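Local coordinates for protein mannose-6-phosphate isomerase (Helicobacter pylori, PDB 2QH5) that probably transfers GMP from GTP to mannose 1-phosphate, giving GDP-mannose and diphosphate, the part in the model being its N-terminal nucleotidyltransferase domain, at residues V79-E84 against K228-L233; K127-L132 against K258-N263. All coordinates share one frame; numbering follows the deposited sequence.

Contact 1: residues V79-E84 against K228-L233; sequences VGFLLE and KKIARL
Two backbone hydrogen bonds tie Phe81 and Leu83 to Ala231, where 79-84 and 228-233 run parallel. Leu83 N gives the stronger to Ala231 O, 2.8 Å and almost straight at 170°. Ala231 N reaches Phe81 O at 3.2 Å, bent and tilted from the carbonyl plane. Beside them, Leu82 CA makes a CH···O contact of 3.3 Å with Ala231 O.

Apolar contacts fall on two faces. On one, Ile230 fits between Phe81 and Leu83: its CD1 lies 3.7 Å from Phe81 CB, the two side chains side by side and pointing the same way, while its CG2 meets Leu83 CD1 at 3.8 Å. Tyr63 of helix 63-69 covers this face and sets its ring edge-to-face with that of Phe81. On the other face, CD1 of Leu82 touches CD1 of Leu233 at 3.7 Å.

Water joins the beginnings of the segments. Lys228, its chain folded at chi2 (-80°), carries NZ to 2.6 Å from a water that also accepts from Val79 N. Farther along, the guanidinium of Arg232 turns away to a salt bridge with Glu60.

Polar backbone pairing and apolar packing on both faces thus join 230-233 to strand 78-84 in the mixed sheet of this nucleotidyltransferase domain.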
loop_
_atom_site.group_PDB
_atom_site.type_symbol
_atom_site.label_atom_id
_atom_site.label_comp_id
_atom_site.label_asym_id
_atom_site.label_seq_id
_atom_site.Cartn_x
_atom_site.Cartn_y
_atom_site.Cartn_z
ATOM N N VAL A 79 6.912 -11.594 -11.104
ATOM C CA VAL A 79 6.455 -11.500 -9.712
ATOM C C VAL A 79 7.579 -11.803 -8.713
ATOM O O VAL A 79 8.320 -12.772 -8.871
ATOM C CB VAL A 79 5.269 -12.470 -9.449
ATOM C CG1 VAL A 79 4.611 -12.211 -8.079
ATOM C CG2 VAL A 79 4.242 -12.377 -10.567
ATOM N N GLY A 80 7.694 -10.968 -7.687
ATOM C CA GLY A 80 8.686 -11.153 -6.637
ATOM C C GLY A 80 8.028 -11.093 -5.277
ATOM O O GLY A 80 6.902 -10.607 -5.146
ATOM N N PHE A 81 8.731 -11.591 -4.263
ATOM C CA PHE A 81 8.239 -11.592 -2.890
ATOM C C PHE A 81 9.216 -10.925 -1.951
ATOM O O PHE A 81 10.420 -11.009 -2.133
ATOM C CB PHE A 81 8.047 -13.014 -2.391
ATOM C CG PHE A 81 6.731 -13.612 -2.753
ATOM C CD1 PHE A 81 5.714 -13.687 -1.809
ATOM C CD2 PHE A 81 6.507 -14.113 -4.028
ATOM C CE1 PHE A 81 4.486 -14.263 -2.136
ATOM C CE2 PHE A 81 5.285 -14.670 -4.363
ATOM C CZ PHE A 81 4.274 -14.754 -3.417
ATOM N N LEU A 82 8.678 -10.263 -0.940
ATOM C CA LEU A 82 9.463 -9.831 0.185
ATOM C C LEU A 82 8.828 -10.469 1.400
ATOM O O LEU A 82 7.698 -10.127 1.787
ATOM C CB LEU A 82 9.459 -8.314 0.313
ATOM C CG LEU A 82 9.880 -7.767 1.683
ATOM C CD1 LEU A 82 11.356 -8.024 1.963
ATOM C CD2 LEU A 82 9.547 -6.301 1.796
ATOM N N LEU A 83 9.560 -11.399 2.001
ATOM C CA LEU A 83 9.050 -12.166 3.124
ATOM C C LEU A 83 9.400 -11.541 4.468
ATOM O O LEU A 83 10.499 -11.043 4.681
ATOM C CB LEU A 83 9.523 -13.616 3.040
ATOM C CG LEU A 83 9.174 -14.289 1.710
ATOM C CD1 LEU A 83 9.603 -15.736 1.727
ATOM C CD2 LEU A 83 7.688 -14.179 1.412
ATOM N N GLU A 84 8.439 -11.546 5.374
ATOM C CA GLU A 84 8.676 -10.938 6.658
ATOM C C GLU A 84 8.681 -11.976 7.772
ATOM O O GLU A 84 7.815 -12.858 7.830
ATOM C CB GLU A 84 7.670 -9.814 6.912
ATOM C CG GLU A 84 7.741 -8.719 5.838
ATOM C CD GLU A 84 7.108 -7.409 6.260
ATOM O OE1 GLU A 84 7.822 -6.375 6.238
ATOM O OE2 GLU A 84 5.904 -7.419 6.606
ATOM N N LYS A 228 11.033 -19.154 -7.549
ATOM C CA LYS A 228 10.929 -17.699 -7.442
ATOM C C LYS A 228 12.099 -17.103 -6.659
ATOM O O LYS A 228 12.540 -17.672 -5.653
ATOM C CB LYS A 228 9.635 -17.295 -6.735
ATOM C CG LYS A 228 8.380 -17.394 -7.569
ATOM C CD LYS A 228 8.217 -16.208 -8.500
ATOM C CE LYS A 228 6.970 -16.373 -9.335
ATOM N NZ LYS A 228 7.225 -16.027 -10.759
ATOM N N LYS A 229 12.595 -15.961 -7.133
ATOM C CA LYS A 229 13.503 -15.137 -6.351
ATOM C C LYS A 229 12.700 -14.516 -5.222
ATOM O O LYS A 229 11.630 -13.963 -5.443
ATOM C CB LYS A 229 14.147 -14.042 -7.201
ATOM C CG LYS A 229 14.969 -13.017 -6.406
ATOM C CD LYS A 229 15.433 -11.866 -7.298
ATOM C CE LYS A 229 16.245 -10.836 -6.522
ATOM N NZ LYS A 229 16.418 -9.544 -7.260
ATOM N N ILE A 230 13.231 -14.644 -4.016
ATOM C CA ILE A 230 12.609 -14.168 -2.804
ATOM C C ILE A 230 13.633 -13.251 -2.179
ATOM O O ILE A 230 14.810 -13.312 -2.519
ATOM C CB ILE A 230 12.246 -15.384 -1.873
ATOM C CG1 ILE A 230 10.751 -15.662 -1.932
ATOM C CG2 ILE A 230 12.670 -15.186 -0.411
ATOM C CD1 ILE A 230 10.226 -15.799 -3.334
ATOM N N ALA A 231 13.181 -12.362 -1.318
ATOM C CA ALA A 231 14.074 -11.638 -0.443
ATOM C C ALA A 231 13.411 -11.692 0.920
ATOM O O ALA A 231 12.189 -11.582 0.990
ATOM C CB ALA A 231 14.220 -10.212 -0.902
ATOM N N ARG A 232 14.182 -11.953 1.980
ATOM C CA ARG A 232 13.709 -11.639 3.334
ATOM C C ARG A 232 14.752 -10.964 4.182
ATOM O O ARG A 232 15.931 -10.933 3.833
ATOM C CB ARG A 232 13.034 -12.806 4.085
ATOM C CG ARG A 232 13.605 -14.186 3.966
ATOM C CD ARG A 232 14.306 -14.640 5.242
ATOM N NE ARG A 232 13.499 -14.646 6.466
ATOM C CZ ARG A 232 14.022 -14.756 7.689
ATOM N NH1 ARG A 232 15.334 -14.864 7.847
ATOM N NH2 ARG A 232 13.245 -14.750 8.761
ATOM N N LEU A 233 14.285 -10.391 5.283
ATOM C CA LEU A 233 15.150 -9.777 6.268
ATOM C C LEU A 233 15.080 -10.563 7.570
ATOM O O LEU A 233 14.001 -11.023 7.974
ATOM C CB LEU A 233 14.737 -8.329 6.540
ATOM C CG LEU A 233 14.425 -7.369 5.398
ATOM C CD1 LEU A 233 12.926 -7.222 5.270
ATOM C CD2 LEU A 233 15.058 -6.027 5.716
HETATM O O HOH W 1 7.965 -14.045 -12.273
#

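Contact 2: residues K127-L132 against K258-N263; sequences KKAIDL and KMVELN
Val260 and Leu132 meet through methyl groups: CD1 of Leu132 comes to 3.8 Å from Val260 CG2, the side chains slanting across each other. Leucine CG stands anti to its carbonyl carbon (chi1 -66°) with the next bond extended, which carries CD1 off the helix toward the strand. The same methyl lies 4.0 Å from Lys258 CB, and those two side chains cross at nearly a right angle.

Val260 spreads its two methyls over Lys128, Ala129 and Leu132. With CG1 anti to the backbone N (chi1 -177°), that methyl faces Lys128 and meets its CD at 4.0 Å, while CG2 serves Leu132 and, more loosely, Ala129 CB at 4.3 Å. Both lysines contribute hydrocarbon and lead their amines away. Lys128 runs extended until close to its amine, and Lys258 has a bent chain, its NZ making a long, weak ion pair with Asp162.

No hydrogen bond crosses between the segments, and the contact rests on apolar side-chain packing. The helix runs nearly antiparallel to the strand, 168° between the short axes, which approach to 8.9 Å. Strand 257-261 pairs in parallel with strand 138-144, whose Val139 touches Ala129, Leu132 and Val260 alike. Ala129 also reaches Val192 of strand 184-194, so helix 119-134 packs over several neighbouring strands, while Met259 points from the other face of its strand toward Tyr185.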
loop_
_atom_site.group_PDB
_atom_site.type_symbol
_atom_site.label_atom_id
_atom_site.label_comp_id
_atom_site.label_asym_id
_atom_site.label_seq_id
_atom_site.Cartn_x
_atom_site.Cartn_y
_atom_site.Cartn_z
ATOM N N LYS A 127 -5.074 5.374 -13.384
ATOM C CA LYS A 127 -4.414 6.174 -14.431
ATOM C C LYS A 127 -4.322 7.660 -14.085
ATOM O O LYS A 127 -3.360 8.332 -14.473
ATOM C CB LYS A 127 -5.048 5.953 -15.810
ATOM C CG LYS A 127 -4.482 4.716 -16.526
ATOM C CD LYS A 127 -4.228 4.941 -18.024
ATOM C CE LYS A 127 -5.311 4.307 -18.900
ATOM N NZ LYS A 127 -6.617 5.039 -18.875
ATOM N N LYS A 128 -5.318 8.148 -13.342
ATOM C CA LYS A 128 -5.293 9.492 -12.764
ATOM C C LYS A 128 -4.160 9.614 -11.744
ATOM O O LYS A 128 -3.292 10.484 -11.871
ATOM C CB LYS A 128 -6.631 9.828 -12.090
ATOM C CG LYS A 128 -7.771 10.201 -13.031
ATOM C CD LYS A 128 -9.009 10.596 -12.224
ATOM C CE LYS A 128 -10.119 11.168 -13.097
ATOM N NZ LYS A 128 -10.962 10.104 -13.714
ATOM N N ALA A 129 -4.166 8.725 -10.746
ATOM C CA ALA A 129 -3.148 8.703 -9.687
ATOM C C ALA A 129 -1.728 8.635 -10.231
ATOM O O ALA A 129 -0.829 9.287 -9.698
ATOM C CB ALA A 129 -3.394 7.561 -8.759
ATOM N N ILE A 130 -1.537 7.845 -11.289
ATOM C CA ILE A 130 -0.251 7.744 -11.971
ATOM C C ILE A 130 0.207 9.095 -12.513
ATOM O O ILE A 130 1.385 9.457 -12.391
ATOM C CB ILE A 130 -0.308 6.725 -13.134
ATOM C CG1 ILE A 130 -0.563 5.307 -12.606
ATOM C CG2 ILE A 130 0.975 6.767 -13.967
ATOM C CD1 ILE A 130 0.598 4.709 -11.837
ATOM N N ASP A 131 -0.724 9.841 -13.105
ATOM C CA ASP A 131 -0.386 11.124 -13.714
ATOM C C ASP A 131 0.069 12.131 -12.657
ATOM O O ASP A 131 1.096 12.795 -12.840
ATOM C CB ASP A 131 -1.542 11.668 -14.556
ATOM C CG ASP A 131 -1.077 12.677 -15.598
ATOM O OD1 ASP A 131 -0.320 12.280 -16.519
ATOM O OD2 ASP A 131 -1.465 13.865 -15.496
ATOM N N LEU A 132 -0.668 12.203 -11.546
ATOM C CA LEU A 132 -0.278 13.026 -10.384
ATOM C C LEU A 132 1.076 12.635 -9.799
ATOM O O LEU A 132 1.847 13.499 -9.379
ATOM C CB LEU A 132 -1.332 12.953 -9.279
ATOM C CG LEU A 132 -2.708 13.549 -9.558
ATOM C CD1 LEU A 132 -3.721 13.113 -8.508
ATOM C CD2 LEU A 132 -2.615 15.063 -9.640
ATOM N N LYS A 258 -2.041 14.598 -2.834
ATOM C CA LYS A 258 -3.289 14.772 -3.584
ATOM C C LYS A 258 -4.216 13.567 -3.423
ATOM O O LYS A 258 -3.788 12.498 -3.008
ATOM C CB LYS A 258 -3.008 15.040 -5.066
ATOM C CG LYS A 258 -2.257 16.347 -5.344
ATOM C CD LYS A 258 -3.112 17.574 -5.067
ATOM C CE LYS A 258 -2.426 18.840 -5.552
ATOM N NZ LYS A 258 -1.601 19.470 -4.497
ATOM N N MET A 259 -5.488 13.740 -3.752
ATOM C CA MET A 259 -6.463 12.673 -3.582
ATOM C C MET A 259 -7.133 12.346 -4.915
ATOM O O MET A 259 -7.230 13.203 -5.793
ATOM C CB MET A 259 -7.517 13.090 -2.556
ATOM C CG MET A 259 -8.270 11.935 -1.918
ATOM S SD MET A 259 -9.723 12.472 -1.003
ATOM C CE MET A 259 -10.891 12.529 -2.355
ATOM N N VAL A 260 -7.560 11.095 -5.069
ATOM C CA VAL A 260 -8.403 10.663 -6.187
ATOM C C VAL A 260 -9.568 9.869 -5.590
ATOM O O VAL A 260 -9.351 9.011 -4.746
ATOM C CB VAL A 260 -7.620 9.788 -7.203
ATOM C CG1 VAL A 260 -8.495 9.414 -8.392
ATOM C CG2 VAL A 260 -6.377 10.505 -7.693
ATOM N N GLU A 261 -10.797 10.163 -6.004
ATOM C CA GLU A 261 -11.975 9.481 -5.447
ATOM C C GLU A 261 -12.112 8.041 -5.935
ATOM O O GLU A 261 -11.979 7.762 -7.128
ATOM C CB GLU A 261 -13.258 10.245 -5.782
ATOM C CG GLU A 261 -13.321 11.663 -5.245
ATOM C CD GLU A 261 -14.390 12.491 -5.930
ATOM O OE1 GLU A 261 -15.492 11.957 -6.182
ATOM O OE2 GLU A 261 -14.128 13.679 -6.219
ATOM N N LEU A 262 -12.373 7.130 -5.002
ATOM C CA LEU A 262 -12.666 5.741 -5.344
ATOM C C LEU A 262 -14.161 5.462 -5.256
ATOM O O LEU A 262 -14.717 5.283 -4.167
ATOM C CB LEU A 262 -11.883 4.762 -4.461
ATOM C CG LEU A 262 -10.589 4.176 -5.036
ATOM C CD1 LEU A 262 -9.879 3.328 -3.996
ATOM C CD2 LEU A 262 -10.862 3.351 -6.287
ATOM N N ASN A 263 -14.805 5.445 -6.419
ATOM C CA ASN A 263 -16.218 5.114 -6.522
ATOM C C ASN A 263 -16.337 3.791 -7.264
ATOM O O ASN A 263 -16.700 3.757 -8.442
ATOM C CB ASN A 263 -16.974 6.221 -7.264
ATOM C CG ASN A 263 -16.397 7.604 -7.000
ATOM O OD1 ASN A 263 -16.126 7.971 -5.857
ATOM N ND2 ASN A 263 -16.206 8.378 -8.065
#

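In the fold
Contacts 1 and 2 lie on opposite sides of the chain's centre, their own centres 29 Å apart and their nearest atoms about 17 Å apart, without touching. Both reach one mixed sheet: contact 1 pairs two of its strands, 78-84 and 230-233, whereas contact 2 lays helix 119-134 against strand 257-261. Along the chain the segments alternate: 79-84, 127-132, 228-233, 258-263. In each contact a later segment returns to an earlier one; strand 230-233 is added beside 78-84, while strand 257-261, itself paired with 138-144, packs against the helix. The alternation ties early and late parts of the chain into one sheet, consistent with a single GT-A-type nucleotidyltransferase domain.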